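Local coordinates for protein beta-ketoacyl synthase (Pseudomonas aeruginosa, PDB 4CW4) that catalyses the condensation of acetyl-CoA with malonyl-ACP to form acetoacetyl-ACP, the primer that initiates fatty acid biosynthesis, at residues Ser281-Ala285 and Cys286-Leu290; Gly476-Leu479 and Ala480-Ser483. All blocks are in the same frame, centred on the assembly; numbering follows the deposited sequence. Where two conformers were deposited one is given.

Interaction 1: Ser281-Ala285 and Cys286-Leu290; sequences SITGA and CATFL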
ATOM      1  N   SER A 281       3.802   2.007   4.736  1.00 10.60           N
ATOM      2  CA  SER A 281       3.510   2.588   3.438  1.00 10.57           C
ATOM      3  C   SER A 281       2.011   2.655   3.299  1.00 10.51           C
ATOM      4  O   SER A 281       1.361   1.620   3.195  1.00 10.93           O
ATOM      5  CB  SER A 281       4.097   1.730   2.314  1.00 11.12           C
ATOM      6  OG  SER A 281       5.503   1.546   2.446  1.00 11.48           O
ATOM      7  N   ILE A 282       1.478   3.876   3.288  1.00 10.37           N
ATOM      8  CA  ILE A 282       0.039   4.090   3.303  1.00 10.88           C
ATOM      9  C   ILE A 282      -0.426   4.565   1.950  1.00 10.60           C
ATOM     10  O   ILE A 282       0.136   5.494   1.411  1.00 12.29           O
ATOM     11  CB  ILE A 282      -0.368   5.084   4.387  1.00 11.48           C
ATOM     12  CG1 ILE A 282       0.344   4.719   5.689  1.00 12.91           C
ATOM     13  CG2 ILE A 282      -1.880   5.088   4.564  1.00 11.58           C
ATOM     14  CD1 ILE A 282      -0.027   5.561   6.867  1.00 16.48           C
ATOM     15  N   THR A 283      -1.405   3.883   1.360  1.00  9.19           N
ATOM     16  CA  THR A 283      -1.981   4.337   0.097  1.00  9.84           C
ATOM     17  C   THR A 283      -3.424   4.827   0.219  1.00 10.30           C
ATOM     18  O   THR A 283      -4.208   4.371   1.059  1.00 11.17           O
ATOM     19  CB  THR A 283      -1.888   3.251  -0.990  1.00 10.27           C
ATOM     20  OG1 THR A 283      -2.449   2.027  -0.512  1.00 10.50           O
ATOM     21  CG2 THR A 283      -0.462   3.003  -1.362  1.00 10.46           C
ATOM     22  N   GLY A 284      -3.716   5.793  -0.640  1.00 10.93           N
ATOM     23  CA  GLY A 284      -5.012   6.420  -0.771  1.00 10.63           C
ATOM     24  C   GLY A 284      -5.129   6.979  -2.177  1.00 11.63           C
ATOM     25  O   GLY A 284      -5.480   8.140  -2.365  1.00 11.73           O
ATOM     26  N   ALA A 285      -4.757   6.165  -3.156  1.00 11.96           N
ATOM     27  CA  ALA A 285      -4.779   6.587  -4.545  1.00 12.80           C
ATOM     28  C   ALA A 285      -4.007   7.909  -4.725  1.00 12.42           C
ATOM     29  O   ALA A 285      -2.892   8.049  -4.213  1.00 11.36           O
ATOM     30  CB  ALA A 285      -6.221   6.663  -5.061  1.00 15.00           C
ATOM     31  N   CYS A 286      -4.572   8.856  -5.436  0.59 13.23           N
ATOM     32  CA  CYS A 286      -3.786  10.007  -5.772  0.59 12.58           C
ATOM     33  C   CYS A 286      -3.694  11.056  -4.617  0.59 13.23           C
ATOM     34  O   CYS A 286      -3.077  12.116  -4.798  0.59 14.64           O
ATOM     35  CB  CYS A 286      -4.266  10.525  -7.137  0.59  9.28           C
ATOM     36  SG  CYS A 286      -3.681   9.462  -8.556  0.59 13.22           S
ATOM     37  N   ALA A 287      -4.213  10.703  -3.421  1.00 12.07           N
ATOM     38  CA  ALA A 287      -4.003  11.459  -2.173  1.00 11.95           C
ATOM     39  C   ALA A 287      -2.984  10.821  -1.241  1.00 10.28           C
ATOM     40  O   ALA A 287      -2.809  11.243  -0.110  1.00 11.92           O
ATOM     41  CB  ALA A 287      -5.307  11.647  -1.462  1.00 13.59           C
ATOM     42  N   THR A 288      -2.282   9.808  -1.736  1.00  9.72           N
ATOM     43  CA  THR A 288      -1.404   8.986  -0.911  1.00  9.36           C
ATOM     44  C   THR A 288      -0.398   9.756  -0.044  1.00  9.47           C
ATOM     45  O   THR A 288      -0.235   9.427   1.136  1.00  9.98           O
ATOM     46  CB  THR A 288      -0.689   7.941  -1.809  1.00 10.05           C
ATOM     47  OG1 THR A 288      -1.608   6.896  -2.138  1.00 10.56           O
ATOM     48  CG2 THR A 288       0.534   7.332  -1.148  1.00  9.90           C
ATOM     49  N   PHE A 289       0.292  10.758  -0.583  1.00  9.73           N
ATOM     50  CA  PHE A 289       1.298  11.392   0.255  1.00  9.71           C
ATOM     51  C   PHE A 289       0.687  11.989   1.516  1.00  9.73           C
ATOM     52  O   PHE A 289       1.283  11.907   2.573  1.00  9.80           O
ATOM     53  CB  PHE A 289       2.116  12.438  -0.507  1.00  9.31           C
ATOM     54  CG  PHE A 289       2.909  13.328   0.399  1.00 10.70           C
ATOM     55  CD1 PHE A 289       4.101  12.897   0.947  1.00 10.98           C
ATOM     56  CD2 PHE A 289       2.439  14.579   0.735  1.00 10.11           C
ATOM     57  CE1 PHE A 289       4.817  13.698   1.779  1.00 11.15           C
ATOM     58  CE2 PHE A 289       3.162  15.390   1.585  1.00 10.50           C
ATOM     59  CZ  PHE A 289       4.349  14.947   2.110  1.00 10.49           C
ATOM     60  N   LEU A 290      -0.498  12.577   1.403  1.00  9.80           N
ATOM     61  CA  LEU A 290      -1.155  13.137   2.568  1.00 10.38           C
ATOM     62  C   LEU A 290      -1.546  12.043   3.563  1.00 10.29           C
ATOM     63  O   LEU A 290      -1.562  12.292   4.755  1.00 11.54           O
ATOM     64  CB  LEU A 290      -2.362  13.999   2.167  1.00 11.53           C
ATOM     65  CG  LEU A 290      -2.044  15.330   1.461  1.00 11.52           C
ATOM     66  CD1 LEU A 290      -3.326  16.108   1.179  1.00 12.57           C
ATOM     67  CD2 LEU A 290      -1.107  16.165   2.304  1.00 12.80           C
TER
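Thr288 OG1 is gripped by two backbone groups: it takes a hydrogen bond from Gly284 N and gives one to Ala285 O. The first is nearly straight, 2.8 Å from Gly284 N to Thr288 OG1 with an angle of 171° at the hydrogen. The second is shorter, 2.7 Å from Thr288 OG1 to Ala285 O, with the donor tilted only 16° from the carbonyl plane. The rotamer makes both possible: OG1 is anti to the carbonyl carbon of Thr288 (chi1 -76°) and faces back over the turn, while Thr288 CG2 reaches 3.2 Å from Ile282 O, near the end of strand 278-283. Ala285 O also accepts from Thr288 N at 3.1 Å, a donor well above the carbonyl plane. One residue earlier in the turn, Ala287 N bonds Gly284 O at 3.0 Å. Thr283 lies alongside Thr288, but its own hydroxyl bonds to Asn261 of the second subunit. This strand-turn-helix, with Cys286 in the turn just before helix 288-301, whose first turn is buried, is consistent with the nucleophile site of ketosynthases, and Cys286 is the probable active-site nucleophile. Because the threonine hydroxyl both accepts and donates, its rotation is probably set by the two bonds, and the carbonyl immediately preceding the cysteine is held by two donors from a single residue, giving the turn a well-defined shape.

Interaction 2: Gly476-Leu479 and Ala480-Ser483; sequences GHSL and ATAS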
ATOM      1  N   GLY A 476       2.639  17.690 -14.070  1.00  9.70           N
ATOM      2  CA  GLY A 476       1.710  16.595 -14.238  1.00 10.47           C
ATOM      3  C   GLY A 476       1.364  15.951 -12.915  1.00  9.13           C
ATOM      4  O   GLY A 476       1.610  16.521 -11.844  1.00  9.88           O
ATOM      5  N   HIS A 477       0.762  14.773 -13.008  1.00  8.38           N
ATOM      6  CA  HIS A 477       0.187  14.054 -11.888  1.00  8.77           C
ATOM      7  C   HIS A 477       1.034  12.830 -11.570  1.00  8.14           C
ATOM      8  O   HIS A 477       0.993  11.835 -12.287  1.00  8.81           O
ATOM      9  CB  HIS A 477      -1.220  13.631 -12.289  1.00  9.44           C
ATOM     10  CG  HIS A 477      -2.048  13.137 -11.156  1.00 10.49           C
ATOM     11  ND1 HIS A 477      -1.492  12.700  -9.980  1.00 11.27           N
ATOM     12  CD2 HIS A 477      -3.390  13.026 -11.009  1.00 12.31           C
ATOM     13  CE1 HIS A 477      -2.458  12.351  -9.144  1.00 13.14           C
ATOM     14  NE2 HIS A 477      -3.619  12.537  -9.743  1.00 14.34           N
ATOM     15  N   SER A 478       1.810  12.909 -10.495  1.00  7.99           N
ATOM     16  CA  SER A 478       2.734  11.832 -10.117  1.00  9.30           C
ATOM     17  C   SER A 478       2.121  10.806  -9.167  1.00  8.51           C
ATOM     18  O   SER A 478       2.831  10.043  -8.512  1.00  8.92           O
ATOM     19  CB  SER A 478       4.009  12.414  -9.506  1.00  9.57           C
ATOM     20  OG  SER A 478       3.671  13.164  -8.353  1.00  8.87           O
ATOM     21  N   LEU A 479       0.796  10.753  -9.133  1.00  8.78           N
ATOM     22  CA  LEU A 479       0.078   9.641  -8.508  1.00  9.29           C
ATOM     23  C   LEU A 479       0.341   9.668  -6.995  1.00 10.10           C
ATOM     24  O   LEU A 479      -0.063  10.627  -6.345  1.00  9.98           O
ATOM     25  CB  LEU A 479       0.424   8.305  -9.174  1.00  9.12           C
ATOM     26  CG  LEU A 479       0.179   8.210 -10.688  1.00 11.20           C
ATOM     27  CD1 LEU A 479       0.361   6.784 -11.172  1.00 11.30           C
ATOM     28  CD2 LEU A 479      -1.200   8.743 -11.103  1.00 12.94           C
ATOM     29  N   ALA A 480       1.009   8.655  -6.427  1.00  9.99           N
ATOM     30  CA  ALA A 480       1.274   8.693  -4.982  1.00 10.19           C
ATOM     31  C   ALA A 480       1.934   9.996  -4.553  1.00  9.66           C
ATOM     32  O   ALA A 480       1.626  10.539  -3.499  1.00 10.86           O
ATOM     33  CB  ALA A 480       2.149   7.524  -4.511  1.00 12.00           C
ATOM     34  N   THR A 481       2.837  10.495  -5.381  1.00  9.39           N
ATOM     35  CA  THR A 481       3.687  11.608  -4.985  1.00  8.56           C
ATOM     36  C   THR A 481       3.024  12.957  -5.246  1.00  8.51           C
ATOM     37  O   THR A 481       3.589  13.997  -4.929  1.00  9.76           O
ATOM     38  CB  THR A 481       5.022  11.503  -5.750  1.00  9.53           C
ATOM     39  OG1 THR A 481       5.472  10.148  -5.670  1.00  9.76           O
ATOM     40  CG2 THR A 481       6.092  12.422  -5.183  1.00  9.64           C
ATOM     41  N   ALA A 482       1.815  12.939  -5.794  1.00  8.86           N
ATOM     42  CA  ALA A 482       1.194  14.178  -6.250  1.00 10.06           C
ATOM     43  C   ALA A 482       1.123  15.252  -5.156  1.00  9.09           C
ATOM     44  O   ALA A 482       1.471  16.404  -5.375  1.00  9.35           O
ATOM     45  CB  ALA A 482      -0.177  13.918  -6.797  1.00 11.45           C
ATOM     46  N   SER A 483       0.648  14.891  -3.974  0.72  9.44           N
ATOM     47  CA  SER A 483       0.488  15.883  -2.928  0.72  9.52           C
ATOM     48  C   SER A 483       1.797  16.257  -2.257  0.72  9.47           C
ATOM     49  O   SER A 483       1.848  17.272  -1.586  0.72 10.58           O
ATOM     50  CB  SER A 483      -0.608  15.493  -1.929  0.72 10.04           C
ATOM     51  OG  SER A 483      -0.424  14.190  -1.394  0.72 11.48           O
TER
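His477 meets Ala482 across this turn, and its side chain can be followed outward from CB, which swings CG anti to the backbone N (chi1 -168°). Along the ring, ND1 comes first: it accepts a hydrogen bond from Leu479 N at 3.1 Å, the donor standing 31° out of the ring plane. ND1 and CE1 both lie against Ala482 CB, at 3.7 and 3.6 Å, with the methyl oblique to the ring. Leu479 CD2 lies over one face, 4.1 Å above the plane and offset toward the rim, so the residue that donates to ND1 also lies over part of one ring face. The ring's outer end, CE1 with NE2, is turned toward Cys286, consistent with the predicted active-site role of His477. In the turn itself the backbone makes consecutive turns: Thr481 N bonds Ser478 O at 3.2 Å, and Ala482 N bonds Leu479 O at 3.0 Å. Ser478 OG packs 3.4 Å from Thr481 CB and is hydrogen-bonded to Asp485 in the next helix. The turn leads from helix 472-475 into helix 482-496, with strand 307-314 beside Ala480 and Thr481, strand 366-374 beside Ser478 and Thr481, and Thr288 of helix 288-301 against Ala480.

Overall arrangement
From the N terminus, strand 278-283 comes first, and interaction 1 turns it directly into helix 288-301. Nearly 200 residues later interaction 2 opens helix 482-496. Each closes only a short local turn, so the two stand in series, neither nesting nor crossing. Their centres nevertheless lie about 10 Å apart, and the side chains of Cys286 and His477 approach to about 3 Å between nearest atoms, with His439 close to both. Helices 288-301 and 482-496 also touch through Phe289 and Ser483. The N- and C-terminal ketosynthase regions thus meet at the probable active site, while residues 281-283 pair in an antiparallel ladder with a strand of the second subunit.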